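Local coordinates for protein SusD homolog (Bacteroides thetaiotaomicron, PDB 3SGH) that probably binds glycans at the cell surface as a SusD-like outer-membrane lipoprotein of an alpha-alpha superhelical family, at residues 111-114 and 115-118; 136-139 and 140-144; 472-475 and 476-479; 482-485 and 486-489. All blocks are in the same frame, centred on the assembly; numbering follows the deposited sequence.

Interaction 1 of 4, residues 111-114 and 115-118; sequences YGMQ and LLAS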
ATOM      1  N   TYR A 111      -1.629  -0.802 -12.221  1.00 14.21           N
ATOM      2  CA  TYR A 111      -1.304  -0.253 -10.871  1.00 14.72           C
ATOM      3  C   TYR A 111      -2.594  -0.043 -10.062  1.00 14.95           C
ATOM      4  O   TYR A 111      -2.718  -0.448  -8.883  1.00 16.18           O
ATOM      5  CB  TYR A 111      -0.502   1.075 -10.918  1.00 14.36           C
ATOM      6  CG  TYR A 111       0.103   1.340  -9.559  1.00 13.77           C
ATOM      7  CD1 TYR A 111      -0.598   2.054  -8.556  1.00 16.38           C
ATOM      8  CD2 TYR A 111       1.343   0.810  -9.239  1.00 16.64           C
ATOM      9  CE1 TYR A 111      -0.025   2.225  -7.286  1.00 19.29           C
ATOM     10  CE2 TYR A 111       1.907   0.990  -7.995  1.00 17.83           C
ATOM     11  CZ  TYR A 111       1.224   1.699  -7.032  1.00 20.89           C
ATOM     12  OH  TYR A 111       1.799   1.820  -5.782  1.00 22.10           O
ATOM     13  N   GLY A 112      -3.576   0.528 -10.723  1.00 15.40           N
ATOM     14  CA  GLY A 112      -4.813   0.872 -10.082  1.00 14.86           C
ATOM     15  C   GLY A 112      -5.623  -0.354  -9.751  1.00 15.49           C
ATOM     16  O   GLY A 112      -6.239  -0.439  -8.688  1.00 15.24           O
HETATM   17  N   MSE A 113      -5.661  -1.290 -10.693  1.00 15.04           N
HETATM   18  CA  MSE A 113      -6.497  -2.455 -10.536  1.00 15.60           C
HETATM   19  C   MSE A 113      -5.870  -3.511  -9.622  1.00 16.08           C
HETATM   20  O   MSE A 113      -6.601  -4.296  -9.004  1.00 16.83           O
HETATM   21  CB  MSE A 113      -6.870  -3.039 -11.886  1.00 16.01           C
HETATM   22  CG  MSE A 113      -7.782  -2.046 -12.683  1.00 17.40           C
HETATM   23 SE   MSE A 113      -9.451  -1.656 -11.757  0.75 15.32          SE
HETATM   24  CE  MSE A 113      -9.311   0.249 -11.625  1.00 20.85           C
ATOM     25  N   GLN A 114      -4.545  -3.559  -9.513  1.00 14.50           N
ATOM     26  CA  GLN A 114      -3.937  -4.477  -8.541  1.00 15.70           C
ATOM     27  C   GLN A 114      -4.262  -4.021  -7.123  1.00 14.80           C
ATOM     28  O   GLN A 114      -4.493  -4.840  -6.256  1.00 16.07           O
ATOM     29  CB  GLN A 114      -2.436  -4.660  -8.757  1.00 16.13           C
ATOM     30  CG  GLN A 114      -1.524  -3.463  -8.603  1.00 16.73           C
ATOM     31  CD  GLN A 114      -1.214  -3.075  -7.154  1.00 17.30           C
ATOM     32  OE1 GLN A 114      -1.090  -3.935  -6.303  1.00 21.90           O
ATOM     33  NE2 GLN A 114      -1.100  -1.764  -6.891  1.00 15.54           N
ATOM     34  N   LEU A 115      -4.323  -2.701  -6.920  1.00 15.06           N
ATOM     35  CA  LEU A 115      -4.806  -2.150  -5.674  1.00 14.69           C
ATOM     36  C   LEU A 115      -6.259  -2.537  -5.416  1.00 14.82           C
ATOM     37  O   LEU A 115      -6.588  -3.007  -4.332  1.00 15.90           O
ATOM     38  CB  LEU A 115      -4.654  -0.636  -5.626  1.00 15.58           C
ATOM     39  CG  LEU A 115      -5.174   0.099  -4.383  1.00 16.45           C
ATOM     40  CD1 LEU A 115      -4.636  -0.509  -3.121  1.00 16.72           C
ATOM     41  CD2 LEU A 115      -4.844   1.608  -4.507  1.00 18.22           C
ATOM     42  N   LEU A 116      -7.122  -2.397  -6.420  1.00 14.66           N
ATOM     43  CA  LEU A 116      -8.541  -2.664  -6.194  1.00 14.92           C
ATOM     44  C   LEU A 116      -8.743  -4.171  -5.960  1.00 14.36           C
ATOM     45  O   LEU A 116      -9.539  -4.579  -5.108  1.00 15.73           O
ATOM     46  CB  LEU A 116      -9.385  -2.112  -7.356  1.00 15.54           C
ATOM     47  CG  LEU A 116     -10.907  -2.183  -7.154  1.00 16.73           C
ATOM     48  CD1 LEU A 116     -11.331  -1.479  -5.830  1.00 15.28           C
ATOM     49  CD2 LEU A 116     -11.690  -1.624  -8.403  1.00 16.48           C
ATOM     50  N   ALA A 117      -8.018  -5.012  -6.698  1.00 15.23           N
ATOM     51  CA  ALA A 117      -8.081  -6.477  -6.490  1.00 15.74           C
ATOM     52  C   ALA A 117      -7.604  -6.858  -5.087  1.00 15.49           C
ATOM     53  O   ALA A 117      -8.193  -7.757  -4.464  1.00 16.50           O
ATOM     54  CB  ALA A 117      -7.249  -7.255  -7.542  1.00 16.96           C
ATOM     55  N   SER A 118      -6.582  -6.169  -4.597  1.00 15.09           N
ATOM     56  CA  SER A 118      -6.046  -6.361  -3.233  1.00 14.72           C
ATOM     57  C   SER A 118      -6.998  -5.858  -2.133  1.00 14.71           C
ATOM     58  O   SER A 118      -6.836  -6.202  -0.965  1.00 15.30           O
ATOM     59  CB  SER A 118      -4.685  -5.710  -3.113  1.00 14.71           C
ATOM     60  OG  SER A 118      -3.766  -6.352  -4.000  1.00 15.34           O
TER
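Ala-117 N bonds to Met-113 O at 2.8 Å, one turn along a continuous alpha-helix. Leu-116 N repeats the step to Gly-112 O, and the bond from Leu-115 N to Tyr-111 O is long and weak. Gln-114 O is gripped twice, by Ser-118 N at 3.0 Å and by Ser-118 OG at 2.8 Å, from opposite faces of its plane. Ser-118 OG lies beside its own backbone N (chi1 -63°), which turns the hydroxyl back over the preceding turn. Such a serine-to-carbonyl bond within a helix satisfies a buried hydroxyl, and Arg-198 holds the same OG from outside. Gln-114 folds back instead of reaching out. Gln-114 NE2 donates to Tyr-111 O at 2.9 Å, in the carbonyl plane and on a lone pair, and also sits over the centre of the Tyr-111 ring, 4.0 Å above its plane. Met-113, a selenomethionine, runs alongside Leu-116, with Met-113 SE 4.0 Å from Leu-116 CD2. This buried part of helix 100-120 packs against three other helices. Leu-115 and Leu-116 meet helix 75-84, Ala-117 and Ser-118 helix 140-162, and Tyr-111 and Gln-114 helix 181-198, where Arg-194 bonds the Tyr-111 hydroxyl.

Interaction 2 of 4, residues 136-139 and 140-144; sequences PYDN and EQTVW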
ATOM      1  N   PRO A 136     -18.888  -8.637 -16.945  1.00 22.29           N
ATOM      2  CA  PRO A 136     -18.601  -9.744 -16.040  1.00 21.39           C
ATOM      3  C   PRO A 136     -17.331  -9.579 -15.226  1.00 20.51           C
ATOM      4  O   PRO A 136     -16.355  -8.894 -15.644  1.00 18.96           O
ATOM      5  CB  PRO A 136     -18.479 -10.956 -16.987  1.00 21.45           C
ATOM      6  CG  PRO A 136     -19.310 -10.588 -18.143  1.00 23.98           C
ATOM      7  CD  PRO A 136     -19.062  -9.105 -18.329  1.00 22.46           C
ATOM      8  N   TYR A 137     -17.354 -10.185 -14.046  1.00 19.89           N
ATOM      9  CA  TYR A 137     -16.202 -10.144 -13.144  1.00 20.41           C
ATOM     10  C   TYR A 137     -15.226 -11.252 -13.512  1.00 19.80           C
ATOM     11  O   TYR A 137     -15.638 -12.332 -13.871  1.00 21.05           O
ATOM     12  CB  TYR A 137     -16.629 -10.306 -11.673  1.00 19.79           C
ATOM     13  CG  TYR A 137     -17.177  -9.029 -11.024  1.00 19.72           C
ATOM     14  CD1 TYR A 137     -18.200  -8.279 -11.630  1.00 21.28           C
ATOM     15  CD2 TYR A 137     -16.657  -8.556  -9.815  1.00 18.33           C
ATOM     16  CE1 TYR A 137     -18.694  -7.112 -11.029  1.00 19.77           C
ATOM     17  CE2 TYR A 137     -17.153  -7.396  -9.227  1.00 19.64           C
ATOM     18  CZ  TYR A 137     -18.189  -6.687  -9.845  1.00 19.63           C
ATOM     19  OH  TYR A 137     -18.692  -5.531  -9.285  1.00 19.42           O
ATOM     20  N   ASP A 138     -13.925 -10.961 -13.425  1.00 19.60           N
ATOM     21  CA  ASP A 138     -12.889 -12.018 -13.401  1.00 19.82           C
ATOM     22  C   ASP A 138     -12.771 -12.552 -11.954  1.00 19.87           C
ATOM     23  O   ASP A 138     -12.822 -11.774 -10.982  1.00 18.86           O
ATOM     24  CB  ASP A 138     -11.514 -11.460 -13.764  1.00 20.39           C
ATOM     25  CG  ASP A 138     -11.398 -11.009 -15.227  1.00 21.44           C
ATOM     26  OD1 ASP A 138     -12.237 -11.371 -16.050  1.00 23.89           O
ATOM     27  OD2 ASP A 138     -10.437 -10.260 -15.518  1.00 24.90           O
ATOM     28  N   ASN A 139     -12.570 -13.855 -11.785  1.00 19.94           N
ATOM     29  CA  ASN A 139     -12.174 -14.311 -10.460  1.00 19.48           C
ATOM     30  C   ASN A 139     -10.739 -13.860 -10.201  1.00 18.41           C
ATOM     31  O   ASN A 139     -10.074 -13.333 -11.094  1.00 16.41           O
ATOM     32  CB  ASN A 139     -12.412 -15.807 -10.273  1.00 20.21           C
ATOM     33  CG  ASN A 139     -11.505 -16.684 -11.105  1.00 22.10           C
ATOM     34  OD1 ASN A 139     -10.496 -16.259 -11.622  1.00 21.18           O
ATOM     35  ND2 ASN A 139     -11.883 -17.921 -11.231  1.00 29.79           N
ATOM     36  N   GLU A 140     -10.286 -13.982  -8.963  1.00 16.85           N
ATOM     37  CA  GLU A 140      -9.020 -13.397  -8.596  1.00 17.15           C
ATOM     38  C   GLU A 140      -7.862 -14.054  -9.353  1.00 16.87           C
ATOM     39  O   GLU A 140      -7.011 -13.360  -9.880  1.00 15.73           O
ATOM     40  CB  GLU A 140      -8.829 -13.441  -7.096  1.00 16.28           C
ATOM     41  CG  GLU A 140      -9.806 -12.494  -6.349  1.00 16.40           C
ATOM     42  CD  GLU A 140      -9.857 -12.798  -4.865  1.00 17.58           C
ATOM     43  OE1 GLU A 140      -8.934 -12.324  -4.175  1.00 16.84           O
ATOM     44  OE2 GLU A 140     -10.794 -13.512  -4.388  1.00 17.08           O
ATOM     45  N   GLN A 141      -7.846 -15.376  -9.490  1.00 17.59           N
ATOM     46  CA  GLN A 141      -6.782 -15.964 -10.305  1.00 17.95           C
ATOM     47  C   GLN A 141      -6.721 -15.324 -11.699  1.00 17.76           C
ATOM     48  O   GLN A 141      -5.634 -14.991 -12.202  1.00 16.84           O
ATOM     49  CB  GLN A 141      -6.894 -17.502 -10.403  1.00 18.57           C
ATOM     50  CG  GLN A 141      -5.768 -18.075 -11.204  1.00 22.15           C
ATOM     51  CD  GLN A 141      -6.014 -19.510 -11.569  1.00 26.73           C
ATOM     52  OE1 GLN A 141      -7.091 -19.858 -12.066  1.00 27.07           O
ATOM     53  NE2 GLN A 141      -5.026 -20.354 -11.335  1.00 28.21           N
ATOM     54  N   THR A 142      -7.879 -15.124 -12.311  1.00 17.62           N
ATOM     55  CA  THR A 142      -7.925 -14.674 -13.694  1.00 18.32           C
ATOM     56  C   THR A 142      -7.425 -13.261 -13.809  1.00 18.06           C
ATOM     57  O   THR A 142      -6.636 -12.951 -14.702  1.00 18.88           O
ATOM     58  CB  THR A 142      -9.376 -14.799 -14.257  1.00 18.38           C
ATOM     59  OG1 THR A 142      -9.707 -16.204 -14.334  1.00 19.42           O
ATOM     60  CG2 THR A 142      -9.486 -14.182 -15.635  1.00 19.51           C
ATOM     61  N   VAL A 143      -7.869 -12.391 -12.903  1.00 18.02           N
ATOM     62  CA  VAL A 143      -7.428 -10.980 -12.979  1.00 17.43           C
ATOM     63  C   VAL A 143      -5.944 -10.840 -12.642  1.00 17.00           C
ATOM     64  O   VAL A 143      -5.256 -10.106 -13.305  1.00 16.27           O
ATOM     65  CB  VAL A 143      -8.310  -9.980 -12.173  1.00 17.93           C
ATOM     66  CG1 VAL A 143      -8.268 -10.218 -10.662  1.00 20.03           C
ATOM     67  CG2 VAL A 143      -7.916  -8.573 -12.523  1.00 18.20           C
ATOM     68  N   TRP A 144      -5.436 -11.556 -11.646  1.00 16.90           N
ATOM     69  CA  TRP A 144      -4.007 -11.468 -11.364  1.00 15.82           C
ATOM     70  C   TRP A 144      -3.189 -11.915 -12.577  1.00 16.50           C
ATOM     71  O   TRP A 144      -2.242 -11.246 -12.977  1.00 16.02           O
ATOM     72  CB  TRP A 144      -3.667 -12.251 -10.098  1.00 16.65           C
ATOM     73  CG  TRP A 144      -4.024 -11.453  -8.836  1.00 14.37           C
ATOM     74  CD1 TRP A 144      -5.156 -11.572  -8.093  1.00 14.07           C
ATOM     75  CD2 TRP A 144      -3.276 -10.376  -8.238  1.00 15.04           C
ATOM     76  NE1 TRP A 144      -5.150 -10.705  -7.067  1.00 17.48           N
ATOM     77  CE2 TRP A 144      -4.029  -9.924  -7.132  1.00 15.24           C
ATOM     78  CE3 TRP A 144      -2.057  -9.775  -8.521  1.00 14.16           C
ATOM     79  CZ2 TRP A 144      -3.582  -8.905  -6.291  1.00 15.02           C
ATOM     80  CZ3 TRP A 144      -1.628  -8.722  -7.712  1.00 14.78           C
ATOM     81  CH2 TRP A 144      -2.394  -8.293  -6.626  1.00 16.66           C
TER
HETATM   82  O   HOH W   1     -12.844 -15.512 -14.246  1.00 22.84           O
HETATM   83  O   HOH W   2      -9.557 -20.232 -11.126  1.00 34.38           O
HETATM   84  O   HOH W   3      -9.869 -19.304 -13.156  1.00 41.51           O
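Glu-140 opens the helix directly after Asn-139, and its CB lies 3.7 Å from Asn-139 C. Its carboxylate turns elsewhere, to Trp-490 N. Gln-141 follows, its CB at 4.0 Å from Asn-139 OD1. Farther out, water 3 accepts from Asn-139 ND2 and donates to Gln-141 OE1, so the two amides are joined through solvent, while Gln-141 NE2 is held by Glu-203. Thr-142 carries the main grip. Thr-142 N donates to Asn-139 OD1 at 2.9 Å, nearly along the C=O axis, and Thr-142 OG1 donates to the same oxygen at 2.8 Å from above the carbonyl plane. Asn-139 is the N-cap of helix 140-162: its side-chain oxygen takes up an amide N-H that the first turn cannot satisfy. Asn-139 CG stands between its backbone N and carbonyl carbon (chi1 69°), which swings OD1 over the helix start. With an alanine here in place of the asparagine, Thr-142 N and OG1 are likely to lose their shared acceptor, and the first turn its cap. Water 1 adds a bridge from Asn-139 N to Thr-142 OG1. The methyl CG2 of Thr-142 meets Asp-138 CG at 3.7 Å, the two side chains crossing at about a right angle. The Asp-138 carboxylate itself bonds to Thr-126. Val-143 N then donates to Asn-139 O at 3.0 Å, the first regular helical bond across the junction. Val-143 CB rests 3.9 Å from Asp-138 CB. Trp-144 N continues the ladder to Glu-140 O, while its ring packs against Ala-117 and Ser-118 of helix 100-120.

Interaction 3 of 4, residues 472-475 and 476-479; sequences EAAV and SMLS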
ATOM      1  N   GLU A 472     -23.525 -10.629  -8.541  1.00 22.50           N
ATOM      2  CA  GLU A 472     -24.019 -11.801  -7.795  1.00 23.20           C
ATOM      3  C   GLU A 472     -23.231 -13.075  -8.125  1.00 22.92           C
ATOM      4  O   GLU A 472     -22.969 -13.905  -7.246  1.00 22.28           O
ATOM      5  CB  GLU A 472     -25.529 -11.978  -8.023  1.00 24.72           C
ATOM      6  CG  GLU A 472     -26.313 -10.855  -7.396  1.00 27.94           C
ATOM      7  CD  GLU A 472     -27.839 -10.998  -7.442  1.00 32.82           C
ATOM      8  OE1 GLU A 472     -28.400 -11.676  -8.330  1.00 37.92           O
ATOM      9  OE2 GLU A 472     -28.467 -10.380  -6.561  1.00 39.61           O
ATOM     10  N   ALA A 473     -22.845 -13.226  -9.391  1.00 22.65           N
ATOM     11  CA  ALA A 473     -21.953 -14.306  -9.811  1.00 22.60           C
ATOM     12  C   ALA A 473     -20.584 -14.182  -9.171  1.00 22.00           C
ATOM     13  O   ALA A 473     -19.980 -15.201  -8.769  1.00 22.03           O
ATOM     14  CB  ALA A 473     -21.845 -14.358 -11.324  1.00 22.80           C
ATOM     15  N   ALA A 474     -20.092 -12.948  -9.039  1.00 19.98           N
ATOM     16  CA  ALA A 474     -18.803 -12.701  -8.431  1.00 19.26           C
ATOM     17  C   ALA A 474     -18.755 -13.105  -6.948  1.00 19.35           C
ATOM     18  O   ALA A 474     -17.684 -13.464  -6.445  1.00 19.14           O
ATOM     19  CB  ALA A 474     -18.374 -11.240  -8.591  1.00 18.44           C
ATOM     20  N   VAL A 475     -19.890 -13.026  -6.257  1.00 19.44           N
ATOM     21  CA  VAL A 475     -19.994 -13.462  -4.866  1.00 20.14           C
ATOM     22  C   VAL A 475     -19.564 -14.912  -4.734  1.00 20.90           C
ATOM     23  O   VAL A 475     -18.861 -15.250  -3.807  1.00 20.45           O
ATOM     24  CB  VAL A 475     -21.448 -13.235  -4.308  1.00 20.82           C
ATOM     25  CG1 VAL A 475     -21.610 -13.757  -2.873  1.00 20.89           C
ATOM     26  CG2 VAL A 475     -21.796 -11.731  -4.404  1.00 18.51           C
ATOM     27  N   SER A 476     -19.965 -15.761  -5.691  1.00 22.39           N
ATOM     28  CA  SER A 476     -19.603 -17.171  -5.632  0.50 22.90           C
ATOM     29  C   SER A 476     -18.130 -17.408  -5.945  1.00 22.49           C
ATOM     30  O   SER A 476     -17.604 -18.502  -5.671  1.00 22.07           O
ATOM     31  CB  SER A 476     -20.486 -18.033  -6.551  0.50 23.99           C
ATOM     32  OG  SER A 476     -20.141 -17.841  -7.900  0.50 25.40           O
HETATM   33  N   MSE A 477     -17.452 -16.412  -6.521  1.00 21.23           N
HETATM   34  CA  MSE A 477     -16.022 -16.494  -6.743  1.00 20.76           C
HETATM   35  C   MSE A 477     -15.175 -16.296  -5.472  1.00 20.19           C
HETATM   36  O   MSE A 477     -13.994 -16.630  -5.462  1.00 19.37           O
HETATM   37  CB  MSE A 477     -15.580 -15.484  -7.835  1.00 20.01           C
HETATM   38  CG  MSE A 477     -16.306 -15.646  -9.129  1.00 21.44           C
HETATM   39 SE   MSE A 477     -15.873 -14.223 -10.311  0.75 17.27          SE
HETATM   40  CE  MSE A 477     -17.218 -14.574 -11.648  1.00 24.96           C
ATOM     41  N   LEU A 478     -15.763 -15.719  -4.418  1.00 18.75           N
ATOM     42  CA  LEU A 478     -15.067 -15.435  -3.181  1.00 19.15           C
ATOM     43  C   LEU A 478     -14.798 -16.729  -2.458  1.00 19.65           C
ATOM     44  O   LEU A 478     -15.576 -17.669  -2.554  1.00 20.34           O
ATOM     45  CB  LEU A 478     -15.882 -14.497  -2.265  1.00 18.95           C
ATOM     46  CG  LEU A 478     -16.046 -13.044  -2.752  1.00 17.50           C
ATOM     47  CD1 LEU A 478     -17.064 -12.199  -1.944  1.00 16.90           C
ATOM     48  CD2 LEU A 478     -14.672 -12.360  -2.779  1.00 17.07           C
ATOM     49  N   SER A 479     -13.743 -16.725  -1.674  1.00 19.04           N
ATOM     50  CA  SER A 479     -13.275 -17.900  -0.975  1.00 20.73           C
ATOM     51  C   SER A 479     -14.377 -18.655  -0.245  1.00 21.41           C
ATOM     52  O   SER A 479     -14.458 -19.868  -0.358  1.00 22.20           O
ATOM     53  CB  SER A 479     -12.174 -17.523   0.021  1.00 19.87           C
ATOM     54  OG  SER A 479     -12.600 -16.590   0.977  1.00 18.27           O
TER
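Met-477 N donates to Ala-474 O at 3.0 Å, a three-residue step that replaces the usual four. The donor stands well above the carbonyl plane, and the N-H...O angle is only 134°. Leu-478 N makes the same kind of step to Val-475 O at 3.2 Å, with a straighter angle of 157° but again from above the plane. Ser-476 N reaches Ala-473 O weakly. The Met-477 side chain, a selenomethionine, lies back along the preceding turn. Its CG stays beside the backbone N (chi1 -56°) and the chain is extended beyond it, which carries Met-477 SE to 3.8 Å from Ala-474 CA. Met-477 CB comes to 3.2 Å from Ala-474 O, and Met-477 CE passes 4.0 Å from Ala-473 O. Bonds to the third residue back, in a row, give a 3-10-like bonding pattern near the C-terminal end of helix 468-477. By Leu-478 the chain already has an extended backbone. Leu-478 CB sits 3.4 Å from Val-475 O, so the side chain lies against the carbonyl that its own N-H engages. Farther out, Leu-478 packs on Pro-122 and Arg-456, which ties this end of the helix to two other loops. Ala-474 turns its methyl to Tyr-137, and the selenium of Met-477 lies by Asn-139, so this face of the helix covers the loop leading into helix 140-162. Farther along the chain, Ser-479 OG bonds to Asp-488 O.

Interaction 4 of 4, residues 482-485 and 486-489; sequences KDSN and GTDL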
ATOM      1  N   LYS A 482     -19.311 -15.471   0.291  1.00 19.96           N
ATOM      2  CA  LYS A 482     -20.028 -14.424   0.993  1.00 20.49           C
ATOM      3  C   LYS A 482     -19.347 -13.079   0.790  1.00 19.24           C
ATOM      4  O   LYS A 482     -18.143 -12.954   1.041  1.00 18.53           O
ATOM      5  CB  LYS A 482     -20.043 -14.740   2.487  1.00 21.63           C
ATOM      6  CG  LYS A 482     -21.184 -14.079   3.202  1.00 28.31           C
ATOM      7  CD  LYS A 482     -21.107 -14.148   4.740  1.00 33.18           C
ATOM      8  CE  LYS A 482     -22.163 -13.213   5.343  1.00 36.04           C
ATOM      9  NZ  LYS A 482     -22.020 -13.231   6.818  1.00 36.03           N
ATOM     10  N   ASP A 483     -20.108 -12.063   0.399  1.00 18.34           N
ATOM     11  CA  ASP A 483     -19.554 -10.715   0.205  1.00 17.90           C
ATOM     12  C   ASP A 483     -19.525  -9.990   1.558  1.00 17.98           C
ATOM     13  O   ASP A 483     -20.382  -9.167   1.868  1.00 19.26           O
ATOM     14  CB  ASP A 483     -20.399  -9.947  -0.833  1.00 18.59           C
ATOM     15  CG  ASP A 483     -19.855  -8.542  -1.150  1.00 18.25           C
ATOM     16  OD1 ASP A 483     -18.641  -8.292  -0.930  1.00 17.69           O
ATOM     17  OD2 ASP A 483     -20.673  -7.687  -1.637  1.00 15.99           O
ATOM     18  N   SER A 484     -18.524 -10.333   2.353  1.00 17.21           N
ATOM     19  CA  SER A 484     -18.325  -9.878   3.707  1.00 17.16           C
ATOM     20  C   SER A 484     -16.990  -9.179   3.899  1.00 16.09           C
ATOM     21  O   SER A 484     -15.993  -9.558   3.249  1.00 14.95           O
ATOM     22  CB  SER A 484     -18.320 -11.119   4.625  1.00 18.43           C
ATOM     23  OG  SER A 484     -17.999 -10.798   5.950  1.00 19.14           O
ATOM     24  N   ASN A 485     -16.955  -8.248   4.852  1.00 15.78           N
ATOM     25  CA  ASN A 485     -15.687  -7.648   5.312  1.00 14.86           C
ATOM     26  C   ASN A 485     -14.707  -8.695   5.859  1.00 14.40           C
ATOM     27  O   ASN A 485     -13.500  -8.477   5.891  1.00 15.52           O
ATOM     28  CB  ASN A 485     -15.937  -6.646   6.452  1.00 14.93           C
ATOM     29  CG  ASN A 485     -16.657  -5.386   6.013  1.00 13.89           C
ATOM     30  OD1 ASN A 485     -17.035  -5.224   4.827  1.00 17.58           O
ATOM     31  ND2 ASN A 485     -16.885  -4.489   6.973  1.00 15.34           N
ATOM     32  N   GLY A 486     -15.232  -9.813   6.346  1.00 15.02           N
ATOM     33  CA  GLY A 486     -14.404 -10.830   6.995  1.00 16.14           C
ATOM     34  C   GLY A 486     -13.985 -12.017   6.110  1.00 16.45           C
ATOM     35  O   GLY A 486     -13.290 -12.940   6.582  1.00 17.77           O
ATOM     36  N   THR A 487     -14.412 -11.993   4.847  1.00 15.83           N
ATOM     37  CA  THR A 487     -14.054 -12.973   3.843  1.00 16.38           C
ATOM     38  C   THR A 487     -12.657 -12.733   3.303  1.00 15.88           C
ATOM     39  O   THR A 487     -12.322 -11.635   2.943  1.00 16.50           O
ATOM     40  CB  THR A 487     -15.073 -12.996   2.685  1.00 16.52           C
ATOM     41  OG1 THR A 487     -16.317 -13.516   3.187  1.00 17.43           O
ATOM     42  CG2 THR A 487     -14.660 -13.910   1.541  1.00 16.64           C
ATOM     43  N   ASP A 488     -11.866 -13.808   3.274  1.00 17.32           N
ATOM     44  CA  ASP A 488     -10.517 -13.753   2.778  1.00 16.01           C
ATOM     45  C   ASP A 488     -10.430 -13.710   1.260  1.00 15.77           C
ATOM     46  O   ASP A 488     -11.170 -14.379   0.538  1.00 16.60           O
ATOM     47  CB  ASP A 488      -9.691 -14.898   3.352  1.00 16.13           C
ATOM     48  CG  ASP A 488      -9.025 -14.535   4.696  1.00 16.39           C
ATOM     49  OD1 ASP A 488      -8.333 -13.482   4.789  1.00 16.09           O
ATOM     50  OD2 ASP A 488      -9.207 -15.338   5.665  1.00 18.52           O
ATOM     51  N   LEU A 489      -9.475 -12.900   0.808  1.00 16.34           N
ATOM     52  CA  LEU A 489      -9.053 -12.891  -0.577  1.00 16.05           C
ATOM     53  C   LEU A 489      -8.231 -14.135  -0.974  1.00 15.56           C
ATOM     54  O   LEU A 489      -7.684 -14.846  -0.136  1.00 15.36           O
ATOM     55  CB  LEU A 489      -8.293 -11.607  -0.854  1.00 15.19           C
ATOM     56  CG  LEU A 489      -9.127 -10.342  -0.645  1.00 16.43           C
ATOM     57  CD1 LEU A 489      -8.372  -9.097  -1.090  1.00 15.78           C
ATOM     58  CD2 LEU A 489     -10.487 -10.415  -1.393  1.00 15.30           C
TER
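Gly-486 N donates to Ser-484 OG at 3.0 Å, with a nearly straight N-H...O angle of 163°. The hydroxyl lies anti to its own backbone N (chi1 174°), which brings it forward to the amide two residues on. This side-chain bond makes an ST turn, laid over the type I beta turn that runs from Ser-484 to Thr-487. Asp-447 takes the same hydroxyl from outside and also forms a salt bridge with Lys-482 NZ, so one carboxylate serves two residues of this loop. Thr-487 N closes the beta turn with a weak bond of 3.3 Å to Ser-484 O. A valine in place of the serine lacks the hydroxyl and is likely to leave Gly-486 N and Asp-447 without this partner, and the turn less firmly held. Thr-487 OG1 lies 2.9 Å from Lys-482 O and is also close to Asn-480 OD1. Lys-482 O also takes a weak bond from Ser-484 N, round the inverse gamma turn centred on Asp-483. In the packing, Thr-487 OG1 comes to 3.4 Å from Ser-484 CB, and Thr-487 CG2 rests 3.6 Å from Lys-482 O. The loop follows helix 468-477, and its polar groups meet the loop before helix 461-466: Asp-483 pairs with Arg-456, Asp-488 with Arg-452 and Arg-455, and the Asn-485 amide bonds to Arg-458.

The four contacts come in series along the chain, each closing before the next opens. Interaction 1 lies on helix 100-120, and interaction 2 joins the following loop to the start of helix 140-162; their centres are about 12 Å apart and they touch. Interactions 3 and 4 come much later, on helix 468-477 and the loop after it, with centres about 10 Å apart, and Leu-478 packs on Asp-483. Interaction 3 packs back on interaction 2, where Met-477 CE meets Tyr-137 O. Interaction 4 reaches both earlier helices through Leu-489, which touches Ser-118 and Glu-140. Interactions 1 and 3 do not touch; their nearest atoms are about 8 Å apart. The late part of the chain thus closes over the ends of two early helices of the SusD-like fold.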